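Local structure of Fe(2+) transporter FeoB (3IBY) at residues A[181-186]-A[203-208]; A[173-178]-A[236-241]; A[92-97]-A[121-126]; A[99-104]-A[244-249]; A[25-30]-A[40-45]. The protein probably drives GTP-dependent uptake of ferrous iron across the inner membrane, this chain being its cytosolic part with a GTPase domain and a helical domain. One frame throughout, in Å; residues are numbered along the deposited sequence.

Contact 1 (A[181-186]-A[203-208])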
# COMPACT_ATOMS: atom_id res chain seq x y z
N GLN A 181 -21.73 0.13 10.99
CA GLN A 181 -22.95 -0.34 10.38
C GLN A 181 -22.93 -0.07 8.86
O GLN A 181 -23.22 -0.97 8.07
CB GLN A 181 -24.15 0.34 11.08
CG GLN A 181 -25.51 -0.39 10.95
CD GLN A 181 -26.51 0.28 9.98
OE1 GLN A 181 -26.34 1.45 9.57
NE2 GLN A 181 -27.57 -0.46 9.64
N ILE A 182 -22.57 1.14 8.45
CA ILE A 182 -22.66 1.55 7.04
C ILE A 182 -21.66 0.79 6.18
O ILE A 182 -22.00 0.35 5.10
CB ILE A 182 -22.41 3.08 6.83
CG1 ILE A 182 -23.54 3.90 7.44
CG2 ILE A 182 -22.30 3.43 5.33
CD1 ILE A 182 -23.25 5.39 7.53
N LEU A 183 -20.43 0.65 6.67
CA LEU A 183 -19.42 -0.12 5.97
C LEU A 183 -19.80 -1.60 5.85
O LEU A 183 -19.48 -2.24 4.83
CB LEU A 183 -18.05 0.02 6.65
CG LEU A 183 -17.24 1.33 6.62
CD1 LEU A 183 -16.05 1.18 7.56
CD2 LEU A 183 -16.74 1.77 5.21
N ASN A 184 -20.47 -2.17 6.86
CA ASN A 184 -20.86 -3.58 6.78
C ASN A 184 -22.05 -3.80 5.82
O ASN A 184 -22.14 -4.85 5.17
CB ASN A 184 -21.13 -4.18 8.17
CG ASN A 184 -19.92 -4.10 9.10
OD1 ASN A 184 -18.76 -4.13 8.68
ND2 ASN A 184 -20.19 -3.99 10.38
N ASP A 185 -22.96 -2.82 5.73
CA ASP A 185 -24.05 -2.84 4.71
C ASP A 185 -23.42 -2.73 3.32
O ASP A 185 -23.73 -3.48 2.40
CB ASP A 185 -25.08 -1.71 4.91
CG ASP A 185 -26.22 -2.09 5.88
OD1 ASP A 185 -26.87 -1.17 6.44
OD2 ASP A 185 -26.45 -3.30 6.10
N LEU A 186 -22.50 -1.79 3.18
CA LEU A 186 -21.84 -1.56 1.93
C LEU A 186 -21.11 -2.83 1.48
O LEU A 186 -21.34 -3.29 0.36
CB LEU A 186 -20.90 -0.37 2.08
CG LEU A 186 -20.52 0.35 0.82
CD1 LEU A 186 -21.76 0.88 0.13
CD2 LEU A 186 -19.57 1.48 1.17
N PHE A 203 -13.12 -2.56 -1.72
CA PHE A 203 -13.85 -1.58 -2.50
C PHE A 203 -14.83 -0.73 -1.66
O PHE A 203 -15.09 0.45 -1.97
CB PHE A 203 -14.57 -2.34 -3.61
CG PHE A 203 -15.30 -1.47 -4.56
CD1 PHE A 203 -14.82 -0.19 -4.88
CD2 PHE A 203 -16.47 -1.93 -5.18
CE1 PHE A 203 -15.50 0.61 -5.79
CE2 PHE A 203 -17.15 -1.14 -6.09
CZ PHE A 203 -16.68 0.13 -6.40
N SER A 204 -15.33 -1.33 -0.58
CA SER A 204 -16.21 -0.64 0.38
C SER A 204 -15.53 0.55 1.09
O SER A 204 -16.13 1.66 1.20
CB SER A 204 -16.78 -1.64 1.42
OG SER A 204 -15.77 -2.39 2.06
N ARG A 205 -14.30 0.31 1.55
CA ARG A 205 -13.50 1.35 2.18
C ARG A 205 -13.22 2.48 1.22
O ARG A 205 -13.32 3.64 1.59
CB ARG A 205 -12.19 0.79 2.72
CG ARG A 205 -12.29 0.19 4.14
CD ARG A 205 -13.23 -0.96 4.19
NE ARG A 205 -13.50 -1.42 5.53
CZ ARG A 205 -14.51 -2.22 5.85
NH1 ARG A 205 -15.37 -2.66 4.92
NH2 ARG A 205 -14.67 -2.61 7.10
N ARG A 206 -12.92 2.16 -0.02
CA ARG A 206 -12.67 3.20 -1.00
C ARG A 206 -13.91 4.06 -1.26
O ARG A 206 -13.85 5.31 -1.30
CB ARG A 206 -12.11 2.58 -2.28
CG ARG A 206 -10.57 2.47 -2.35
CD ARG A 206 -9.87 2.82 -1.02
NE ARG A 206 -9.26 1.63 -0.43
CZ ARG A 206 -8.91 1.50 0.84
NH1 ARG A 206 -9.12 2.44 1.75
NH2 ARG A 206 -8.33 0.38 1.20
N LEU A 207 -15.03 3.40 -1.47
CA LEU A 207 -16.31 4.10 -1.60
C LEU A 207 -16.52 5.01 -0.39
O LEU A 207 -16.82 6.19 -0.54
CB LEU A 207 -17.44 3.08 -1.69
CG LEU A 207 -17.99 2.76 -3.07
CD1 LEU A 207 -16.97 3.12 -4.15
CD2 LEU A 207 -18.45 1.28 -3.13
N ALA A 208 -16.34 4.45 0.80
CA ALA A 208 -16.47 5.18 2.06
C ALA A 208 -15.62 6.41 2.06
O ALA A 208 -15.97 7.42 2.64
CB ALA A 208 -16.09 4.29 3.22
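L183 and L186 of helix 177-193 pack on S204, R205, L207 and A208 of helix 197-209, a buried helix-helix contact inside the helical bundle that follows the GTPase domain and is probably the GDI domain of FeoB. The two helices are joined by a short turn, so this is a helical hairpin, splayed to 128° between the segment axes, which approach to 9.4 Å. L186 reaches across at the point where the backbones are nearest. Its CG is anti to the backbone N (chi1 -157°), and L186 CD2 lies 3.4 Å from S204 O and 3.9 Å from L207 CB. One turn earlier, L183 divides its two methyls. L183 CD2 presses on A208 CB at 3.3 Å, while L183 CD1 sits over one face of the R205 guanidinium, 4.1 Å from R205 NH2. Helix 234-253 closes this layer with L238, which touches both L183 and A208, and L223 of helix 219-229 meets L186 and L207. S204 OG is also bonded to Y201 O within its own helix. R205 bends at its second torsion and turns back along helix 197-209, where R205 NH1 donates to S204 OG at 2.9 Å, the oxygen lying in the guanidinium plane.

Contact 2 (A[173-178]-A[236-241])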
# COMPACT_ATOMS: atom_id res chain seq x y z
N LEU A 173 -9.35 -1.20 13.01
CA LEU A 173 -9.68 0.22 13.13
C LEU A 173 -10.93 0.42 13.98
O LEU A 173 -11.89 -0.36 13.91
CB LEU A 173 -9.91 0.85 11.74
CG LEU A 173 -8.74 0.84 10.74
CD1 LEU A 173 -9.21 1.32 9.29
CD2 LEU A 173 -7.61 1.66 11.29
N SER A 174 -10.94 1.48 14.78
CA SER A 174 -12.08 1.72 15.63
C SER A 174 -12.97 2.77 15.00
O SER A 174 -12.57 3.91 14.83
CB SER A 174 -11.63 2.13 17.02
OG SER A 174 -12.75 2.19 17.86
N LEU A 175 -14.18 2.38 14.62
CA LEU A 175 -15.11 3.34 14.05
C LEU A 175 -16.36 3.36 14.88
O LEU A 175 -16.67 2.40 15.60
CB LEU A 175 -15.43 2.99 12.58
CG LEU A 175 -14.33 3.22 11.51
CD1 LEU A 175 -14.21 2.03 10.50
CD2 LEU A 175 -14.47 4.57 10.77
N SER A 176 -17.08 4.47 14.78
CA SER A 176 -18.41 4.59 15.34
C SER A 176 -19.34 3.43 14.92
O SER A 176 -19.15 2.76 13.89
CB SER A 176 -19.00 5.96 14.99
OG SER A 176 -20.19 5.79 14.27
N VAL A 177 -20.32 3.17 15.76
CA VAL A 177 -21.23 2.07 15.53
C VAL A 177 -22.04 2.39 14.28
O VAL A 177 -22.27 1.51 13.45
CB VAL A 177 -22.16 1.87 16.77
CG1 VAL A 177 -23.27 0.88 16.46
CG2 VAL A 177 -21.34 1.39 17.96
N ALA A 178 -22.45 3.65 14.17
CA ALA A 178 -23.19 4.17 13.02
C ALA A 178 -22.39 3.93 11.77
O ALA A 178 -22.91 3.43 10.78
CB ALA A 178 -23.45 5.67 13.20
N VAL A 236 -14.41 11.69 6.26
CA VAL A 236 -13.76 12.26 7.41
C VAL A 236 -13.61 11.22 8.52
O VAL A 236 -12.51 11.07 9.06
CB VAL A 236 -14.56 13.47 7.90
CG1 VAL A 236 -13.80 14.22 8.99
CG2 VAL A 236 -14.91 14.39 6.71
N LEU A 237 -14.68 10.50 8.87
CA LEU A 237 -14.60 9.48 9.91
C LEU A 237 -13.58 8.39 9.60
O LEU A 237 -12.81 8.01 10.45
CB LEU A 237 -15.95 8.82 10.14
CG LEU A 237 -16.76 9.35 11.31
CD1 LEU A 237 -16.55 10.85 11.46
CD2 LEU A 237 -18.24 9.00 11.17
N LEU A 238 -13.57 7.88 8.38
CA LEU A 238 -12.68 6.76 8.10
C LEU A 238 -11.21 7.18 8.13
O LEU A 238 -10.35 6.46 8.65
CB LEU A 238 -13.01 6.15 6.74
CG LEU A 238 -13.27 4.63 6.69
CD1 LEU A 238 -14.28 4.37 5.56
CD2 LEU A 238 -11.98 3.81 6.53
N ALA A 239 -10.93 8.35 7.54
CA ALA A 239 -9.58 8.97 7.62
C ALA A 239 -9.09 9.09 9.07
O ALA A 239 -7.92 8.82 9.35
CB ALA A 239 -9.56 10.35 6.94
N ASP A 240 -9.98 9.48 9.98
CA ASP A 240 -9.60 9.57 11.39
C ASP A 240 -9.32 8.20 11.99
O ASP A 240 -8.32 8.03 12.65
CB ASP A 240 -10.67 10.28 12.21
CG ASP A 240 -10.23 10.54 13.67
OD1 ASP A 240 -9.10 11.04 13.90
OD2 ASP A 240 -11.03 10.25 14.59
N ALA A 241 -10.19 7.22 11.78
CA ALA A 241 -9.93 5.93 12.37
C ALA A 241 -8.65 5.33 11.79
O ALA A 241 -7.90 4.64 12.48
CB ALA A 241 -11.10 5.02 12.18
O HOH W 1 -8.87 3.72 14.60
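The lead-in to helix 177-193, an extended stretch ending in the N-cap residue S176, lies against helix 234-253, the long C-terminal helix of the helical domain, and L173, S174 and L175 make the contact. S176 OG caps the first turn of its helix by accepting from A179 N, which fixes the point where the extended chain becomes helical. No direct hydrogen bond crosses between the two segments; a modelled water lies between S174 N and A241 O, but at 2.5 Å from A241 O it is too close for the bridge to be more than doubtful. At the same end, L173 lays its CD2 against A241 O at 3.2 Å, with its CB near A241 CB, and its side chain also touches R242 and K245 farther along the helix. L175 has its CG anti to the carbonyl carbon (chi1 -72°), and its CD2 branch reaches the helix. L175 CD2 touches a full turn, 3.8 Å from L237 O and 4.3 Å from L238 CG. Inward, L175 and L238 both touch L183, so the strip of leucines runs on into the bundle core. L237 borders the contact, nearer the surface. On the helix side A241 is the focus: its CB is directed at the extended chain, where A241 CB is met by S174 O at 3.2 Å and by L175 CD2 at 3.7 Å.

Contact 3 (A[92-97]-A[121-126]); sequences DACHLE and DIAEHR
C94 and A93 press on I122 and A123 of the short helix 120-125, whereas farther out only the long side chain of R126 spans the gap to C94 and H95. The tight part is small and largely apolar: the methyls meet with A93 CB 3.7 Å from A123 CB, and C94 SG lies 3.8 Å from I122 CB and, against the backbone, 3.5 Å from A123 N. C94 carries its sulfur anti to the carbonyl carbon (chi1 -56°), which turns it onto the helix. D92 shapes the chain that presents these residues, its OD1 accepting from C94 N at 2.9 Å in an Asx turn. This turn links strand 86-92 to helix 96-106 in the P-loop GTPase fold. D121, in the first turn of helix 120-125, is the last residue of the Asn-Met-Met-Asp sequence predicted to bind GTP; its OD2 is hydrogen-bonded to H149 NE2. The outer side is polar and open to the surface. R126 runs extended from CG to NE and brings NH1 to 3.7 Å from C94 CB, with C94 SG over one face of the guanidinium. H95 stands at the guanidinium edge, the two planes 76° apart, and its CE1 is 4.2 Å from R126 NH1; its ND1 makes a weak bond to D92 OD2.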
# COMPACT_ATOMS: atom_id res chain seq x y z
N ASP A 92 9.42 5.33 3.72
CA ASP A 92 10.51 6.22 4.14
C ASP A 92 10.52 6.27 5.66
O ASP A 92 9.60 6.80 6.25
CB ASP A 92 10.32 7.64 3.56
CG ASP A 92 11.48 8.60 3.93
OD1 ASP A 92 12.29 8.21 4.79
OD2 ASP A 92 11.59 9.74 3.38
N ALA A 93 11.58 5.77 6.30
CA ALA A 93 11.69 5.74 7.78
C ALA A 93 11.49 7.10 8.43
O ALA A 93 11.05 7.22 9.56
CB ALA A 93 13.00 5.14 8.21
N CYS A 94 11.78 8.13 7.69
CA CYS A 94 11.71 9.45 8.25
C CYS A 94 10.29 10.00 8.26
O CYS A 94 10.05 11.09 8.78
CB CYS A 94 12.60 10.40 7.42
SG CYS A 94 14.35 9.91 7.23
N HIS A 95 9.34 9.34 7.63
CA HIS A 95 7.99 9.89 7.59
C HIS A 95 7.06 8.74 7.68
O HIS A 95 6.18 8.59 6.83
CB HIS A 95 7.74 10.66 6.29
CG HIS A 95 8.65 11.84 6.13
ND1 HIS A 95 9.66 11.86 5.20
CD2 HIS A 95 8.74 13.00 6.82
CE1 HIS A 95 10.30 13.01 5.28
NE2 HIS A 95 9.76 13.72 6.25
N LEU A 96 7.28 7.94 8.72
CA LEU A 96 6.59 6.69 8.95
C LEU A 96 5.11 6.91 9.05
O LEU A 96 4.34 6.30 8.33
CB LEU A 96 7.12 6.06 10.24
CG LEU A 96 6.74 4.61 10.48
CD1 LEU A 96 7.30 3.72 9.34
CD2 LEU A 96 7.18 4.15 11.89
N GLU A 97 4.68 7.82 9.89
CA GLU A 97 3.27 7.98 10.13
C GLU A 97 2.48 8.33 8.87
O GLU A 97 1.36 7.78 8.65
CB GLU A 97 3.02 9.01 11.20
CG GLU A 97 1.59 9.01 11.68
CD GLU A 97 1.40 9.78 12.97
OE1 GLU A 97 0.25 9.88 13.43
OE2 GLU A 97 2.40 10.29 13.51
N ASP A 121 19.46 5.30 7.11
CA ASP A 121 20.65 6.08 7.41
C ASP A 121 20.23 7.50 7.72
O ASP A 121 20.68 8.09 8.71
CB ASP A 121 21.70 6.00 6.27
CG ASP A 121 21.17 6.40 4.89
OD1 ASP A 121 19.95 6.31 4.60
OD2 ASP A 121 22.00 6.79 4.05
N ILE A 122 19.30 8.04 6.92
CA ILE A 122 18.83 9.42 7.13
C ILE A 122 18.02 9.46 8.40
O ILE A 122 18.11 10.39 9.17
CB ILE A 122 17.97 9.98 5.98
CG1 ILE A 122 18.62 9.74 4.61
CG2 ILE A 122 17.71 11.48 6.22
CD1 ILE A 122 19.93 10.43 4.39
N ALA A 123 17.20 8.43 8.58
CA ALA A 123 16.47 8.19 9.83
C ALA A 123 17.36 8.30 11.05
O ALA A 123 16.99 8.96 12.01
CB ALA A 123 15.87 6.80 9.82
N GLU A 124 18.51 7.62 11.01
CA GLU A 124 19.45 7.62 12.13
C GLU A 124 20.12 8.98 12.36
O GLU A 124 20.28 9.41 13.52
CB GLU A 124 20.55 6.57 11.92
CG GLU A 124 21.48 6.45 13.19
CD GLU A 124 22.76 5.64 12.95
OE1 GLU A 124 23.26 5.60 11.81
OE2 GLU A 124 23.27 5.04 13.91
N HIS A 125 20.55 9.60 11.25
CA HIS A 125 21.13 10.95 11.25
C HIS A 125 20.19 11.95 11.87
O HIS A 125 20.63 12.87 12.55
CB HIS A 125 21.41 11.38 9.81
CG HIS A 125 21.89 12.79 9.68
ND1 HIS A 125 23.17 13.18 10.02
CD2 HIS A 125 21.27 13.90 9.22
CE1 HIS A 125 23.31 14.47 9.79
NE2 HIS A 125 22.17 14.93 9.29
N ARG A 126 18.89 11.78 11.66
CA ARG A 126 17.89 12.69 12.28
C ARG A 126 17.45 12.28 13.70
O ARG A 126 16.54 12.87 14.27
CB ARG A 126 16.67 12.83 11.36
CG ARG A 126 17.04 13.40 10.01
CD ARG A 126 15.84 13.43 9.18
NE ARG A 126 16.10 13.90 7.84
CZ ARG A 126 15.14 14.11 6.94
NH1 ARG A 126 13.87 13.88 7.23
NH2 ARG A 126 15.47 14.53 5.72

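Contact 4 (A[99-104]-A[244-249])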
# COMPACT_ATOMS: atom_id res chain seq x y z
N HIS A 99 3.50 7.67 5.80
CA HIS A 99 3.70 6.65 4.78
C HIS A 99 2.88 5.41 5.04
O HIS A 99 2.53 4.70 4.11
CB HIS A 99 5.17 6.31 4.64
CG HIS A 99 5.93 7.26 3.78
ND1 HIS A 99 5.62 8.60 3.70
CD2 HIS A 99 6.99 7.07 2.96
CE1 HIS A 99 6.46 9.20 2.87
NE2 HIS A 99 7.29 8.29 2.40
N LEU A 100 2.55 5.15 6.30
CA LEU A 100 1.71 4.01 6.65
C LEU A 100 0.22 4.23 6.34
O LEU A 100 -0.61 3.31 6.49
CB LEU A 100 1.85 3.73 8.13
CG LEU A 100 3.17 3.10 8.51
CD1 LEU A 100 3.28 3.05 10.03
CD2 LEU A 100 3.25 1.72 7.90
N TYR A 101 -0.17 5.43 5.96
CA TYR A 101 -1.56 5.59 5.59
C TYR A 101 -1.79 4.69 4.39
O TYR A 101 -2.69 3.87 4.41
CB TYR A 101 -1.87 7.04 5.26
CG TYR A 101 -3.33 7.38 5.20
CD1 TYR A 101 -3.99 7.83 6.31
CD2 TYR A 101 -4.04 7.28 4.00
CE1 TYR A 101 -5.34 8.19 6.25
CE2 TYR A 101 -5.37 7.60 3.94
CZ TYR A 101 -6.02 8.07 5.08
OH TYR A 101 -7.34 8.44 5.02
N LEU A 102 -0.92 4.82 3.40
CA LEU A 102 -1.00 4.00 2.19
C LEU A 102 -0.93 2.54 2.47
O LEU A 102 -1.61 1.73 1.83
CB LEU A 102 0.11 4.36 1.24
CG LEU A 102 0.28 3.51 -0.02
CD1 LEU A 102 -1.00 3.58 -0.84
CD2 LEU A 102 1.53 4.03 -0.79
N THR A 103 -0.12 2.20 3.46
CA THR A 103 0.16 0.82 3.80
C THR A 103 -1.08 0.13 4.30
O THR A 103 -1.35 -1.00 3.93
CB THR A 103 1.21 0.69 4.93
OG1 THR A 103 2.45 1.29 4.53
CG2 THR A 103 1.46 -0.77 5.21
N SER A 104 -1.79 0.81 5.18
CA SER A 104 -2.99 0.25 5.79
C SER A 104 -4.04 0.02 4.72
O SER A 104 -4.74 -0.96 4.78
CB SER A 104 -3.53 1.17 6.87
OG SER A 104 -3.90 2.41 6.30
N GLN A 244 -5.86 7.13 13.61
CA GLN A 244 -5.65 6.87 15.06
C GLN A 244 -4.84 5.59 15.27
O GLN A 244 -3.92 5.55 16.09
CB GLN A 244 -6.96 6.81 15.81
CG GLN A 244 -7.51 8.15 16.22
CD GLN A 244 -8.84 7.99 16.96
OE1 GLN A 244 -9.84 7.55 16.36
NE2 GLN A 244 -8.86 8.33 18.27
N LYS A 245 -5.15 4.57 14.47
CA LYS A 245 -4.50 3.29 14.57
C LYS A 245 -3.06 3.46 14.14
O LYS A 245 -2.15 2.79 14.64
CB LYS A 245 -5.20 2.26 13.66
CG LYS A 245 -4.69 0.77 13.79
CD LYS A 245 -4.80 0.23 15.27
CE LYS A 245 -4.32 -1.24 15.49
NZ LYS A 245 -4.63 -1.72 16.87
N ILE A 246 -2.85 4.34 13.17
CA ILE A 246 -1.54 4.48 12.61
C ILE A 246 -0.72 5.29 13.60
O ILE A 246 0.43 4.93 13.84
CB ILE A 246 -1.57 5.16 11.25
CG1 ILE A 246 -2.06 4.16 10.23
CG2 ILE A 246 -0.21 5.67 10.86
CD1 ILE A 246 -2.47 4.86 8.98
N HIS A 247 -1.30 6.38 14.13
CA HIS A 247 -0.65 7.21 15.16
C HIS A 247 -0.30 6.31 16.34
O HIS A 247 0.78 6.36 16.85
CB HIS A 247 -1.54 8.37 15.62
CG HIS A 247 -0.90 9.29 16.62
ND1 HIS A 247 -0.13 10.37 16.26
CD2 HIS A 247 -0.95 9.30 17.98
CE1 HIS A 247 0.28 11.00 17.34
NE2 HIS A 247 -0.21 10.38 18.40
N GLU A 248 -1.21 5.45 16.71
CA GLU A 248 -0.93 4.56 17.81
C GLU A 248 0.24 3.61 17.49
O GLU A 248 1.08 3.39 18.33
CB GLU A 248 -2.23 3.87 18.31
CG GLU A 248 -2.14 2.41 18.65
CD GLU A 248 -3.53 1.79 18.90
OE1 GLU A 248 -3.59 0.55 19.01
OE2 GLU A 248 -4.55 2.54 18.95
N ILE A 249 0.33 3.09 16.28
CA ILE A 249 1.46 2.20 15.93
C ILE A 249 2.78 2.95 15.94
O ILE A 249 3.82 2.40 16.33
CB ILE A 249 1.29 1.54 14.54
CG1 ILE A 249 0.31 0.37 14.64
CG2 ILE A 249 2.64 1.05 13.95
CD1 ILE A 249 -0.49 0.17 13.37
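I246 is the side chain that helix 234-253 drives into helix 96-106, where L100, Y101 and S104 receive it. Its CB is directed at the other helix and acts as the branch point, sending two arms across. I246 CG2, anti to the backbone N, takes the L100 side and lies 3.9 Å from L100 CB; I246 CG2 also packs on E97 O one turn earlier. I246 CG1, anti to the carbonyl carbon (chi1 -76°), runs past L100 O at 4.1 Å. From there the chain continues extended (chi2 164°), and the tip, I246 CD1, ends against the backbone of L100 and Y101, 3.5 Å from L100 O and 3.6 Å from Y101 CA. I246 CD1 is also 3.9 Å from S104 OG and lies obliquely to the Y101 ring. While S104 OG touches this methyl, its polar needs are met by Y101 O, to which S104 OG donates at 2.7 Å, and by R242 NH1 of helix 234-253. One turn beyond I246, I249 adds a looser touch, I249 CG2 lying 4.4 Å from L100 CD1, and continues onto L135, L138 and L139 of helix 132-139. The segment axes run at 122° to each other and come no closer than 10.0 Å, with no hydrogen bond between the two segments. Such ordinary apolar helix-on-helix packing here joins the GTPase domain, through the helix after strand 86-92, to the long last helix of the helical domain.

Contact 5 (A[25-30]-A[40-45]); sequences NQRVGN and TGEFLL
R27 and E42 form an end-on, two-pronged salt bridge between neighbouring strands. NH2 of R27 donates to E42 OE1 at 2.8 Å, almost straight at 173°, and R27 NH1 donates to E42 OE2 at 3.2 Å. Both oxygens use their syn lone pairs, and the guanidinium and carboxylate planes are only 19° apart, so the two flat groups are nearly coplanar. T40 O sits over the centre of one guanidinium face, and the T40 side chain crosses the arginine at a slant, T40 OG1 near R27 NE but at a poor angle for a bond. To reach this position R27 bends at its second and third torsions, and E42 at its second. The backbone sets the spacing: R27 and T40 are a hydrogen-bonded antiparallel pair, with R27 N to T40 O at 2.8 Å and T40 N to R27 O at 3.1 Å. The next rung is E42 N to N25 O, also 3.1 Å. Between these rungs Q26 and G41 form a non-hydrogen-bonded pair; G41 has no side chain, and the two CA atoms come within 3.9 Å. This is a beta hairpin of strands 26-30 and 37-45, the former lying at the outer border of the mixed sheet of the GTPase domain. The connection between them includes residues predicted to bind GTP. Farther out, strand 37-45 is fixed on its other side by strand 48-54, through backbone bonds of G41 with I52 and of F43 with I50. The F43 side chain turns inward onto L21 of helix 14-22 and L161 of helix 154-162.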
# COMPACT_ATOMS: atom_id res chain seq x y z
N ASN A 25 18.27 -4.36 -16.22
CA ASN A 25 17.12 -5.14 -16.72
C ASN A 25 15.80 -4.42 -16.39
O ASN A 25 15.02 -4.88 -15.52
CB ASN A 25 17.11 -6.57 -16.18
CG ASN A 25 18.40 -7.23 -16.35
OD1 ASN A 25 18.89 -7.35 -17.45
ND2 ASN A 25 19.01 -7.63 -15.26
N GLN A 26 15.57 -3.32 -17.10
CA GLN A 26 14.42 -2.49 -16.85
C GLN A 26 14.16 -1.68 -18.09
O GLN A 26 15.07 -1.43 -18.86
CB GLN A 26 14.69 -1.59 -15.67
CG GLN A 26 15.97 -0.75 -15.78
CD GLN A 26 15.92 0.42 -14.87
OE1 GLN A 26 16.60 0.46 -13.89
NE2 GLN A 26 15.02 1.35 -15.15
N ARG A 27 12.92 -1.24 -18.26
CA ARG A 27 12.54 -0.45 -19.41
C ARG A 27 11.42 0.52 -19.18
O ARG A 27 10.77 0.48 -18.21
CB ARG A 27 12.20 -1.32 -20.58
CG ARG A 27 10.96 -1.98 -20.41
CD ARG A 27 10.99 -3.26 -21.07
NE ARG A 27 10.38 -4.21 -20.20
CZ ARG A 27 11.02 -4.93 -19.31
NH1 ARG A 27 12.33 -4.91 -19.22
NH2 ARG A 27 10.32 -5.73 -18.56
N VAL A 28 11.22 1.43 -20.09
CA VAL A 28 10.15 2.39 -19.93
C VAL A 28 9.20 2.27 -21.12
O VAL A 28 9.62 2.08 -22.26
CB VAL A 28 10.72 3.84 -19.89
CG1 VAL A 28 10.98 4.38 -21.33
CG2 VAL A 28 9.79 4.75 -19.12
N GLY A 29 7.90 2.36 -20.84
CA GLY A 29 6.90 2.55 -21.90
C GLY A 29 5.82 3.45 -21.33
O GLY A 29 6.01 4.03 -20.28
N ASN A 30 4.68 3.57 -21.99
CA ASN A 30 3.57 4.32 -21.42
C ASN A 30 2.66 3.33 -20.76
O ASN A 30 2.51 2.22 -21.22
CB ASN A 30 2.79 5.07 -22.50
CG ASN A 30 3.60 6.18 -23.19
OD1 ASN A 30 3.30 6.54 -24.31
ND2 ASN A 30 4.61 6.74 -22.51
N THR A 40 9.07 -0.98 -16.01
CA THR A 40 8.96 -2.38 -15.63
C THR A 40 10.37 -2.94 -15.62
O THR A 40 11.23 -2.46 -16.34
CB THR A 40 8.06 -3.18 -16.59
OG1 THR A 40 8.53 -3.00 -17.94
CG2 THR A 40 6.54 -2.74 -16.46
N GLY A 41 10.63 -3.92 -14.77
CA GLY A 41 11.87 -4.66 -14.81
C GLY A 41 11.81 -6.05 -14.15
O GLY A 41 10.77 -6.51 -13.69
N GLU A 42 12.95 -6.73 -14.11
CA GLU A 42 12.96 -8.07 -13.57
C GLU A 42 14.35 -8.46 -13.01
O GLU A 42 15.37 -7.87 -13.38
CB GLU A 42 12.41 -9.07 -14.60
CG GLU A 42 13.08 -9.05 -16.02
CD GLU A 42 12.71 -7.83 -16.83
OE1 GLU A 42 11.52 -7.47 -16.79
OE2 GLU A 42 13.60 -7.22 -17.49
N PHE A 43 14.37 -9.39 -12.08
CA PHE A 43 15.62 -9.95 -11.65
C PHE A 43 15.48 -11.43 -11.39
O PHE A 43 14.40 -11.92 -11.12
CB PHE A 43 16.18 -9.18 -10.44
CG PHE A 43 15.30 -9.21 -9.23
CD1 PHE A 43 14.24 -8.34 -9.11
CD2 PHE A 43 15.54 -10.10 -8.20
CE1 PHE A 43 13.42 -8.36 -7.99
CE2 PHE A 43 14.75 -10.12 -7.05
CZ PHE A 43 13.68 -9.25 -6.95
N LEU A 44 16.59 -12.15 -11.52
CA LEU A 44 16.64 -13.53 -11.11
C LEU A 44 17.01 -13.61 -9.64
O LEU A 44 17.74 -12.77 -9.13
CB LEU A 44 17.66 -14.28 -11.97
CG LEU A 44 17.22 -14.48 -13.41
CD1 LEU A 44 18.35 -15.11 -14.26
CD2 LEU A 44 15.94 -15.32 -13.49
N LEU A 45 16.46 -14.61 -8.94
CA LEU A 45 16.68 -14.80 -7.52
C LEU A 45 16.79 -16.28 -7.33
O LEU A 45 15.88 -16.98 -6.85
CB LEU A 45 15.54 -14.21 -6.71
CG LEU A 45 15.75 -14.17 -5.18
CD1 LEU A 45 17.24 -14.13 -4.80
CD2 LEU A 45 14.98 -12.99 -4.53
O HOH W 2 18.12 -8.04 -13.05

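How the contacts relate
Contacts 1 and 4 are buried, contacts 2 and 3 partly so, and contact 5 lies on the surface. Contacts 1 and 2 share helix 177-193 and touch through the leucines L183, L175 and L238, forming one apolar core in the helical domain. Helix 234-253 carries that packing on to contact 4, where it meets the GTPase domain. Contact 3 adjoins contact 4 along helix 96-106, E97 probably bonding to H247. Contact 5 stands apart, about 30 Å between centres from contact 4, and its ladder of backbone bonds and a charged pair contrasts with the methyl packing that dominates the helical contacts.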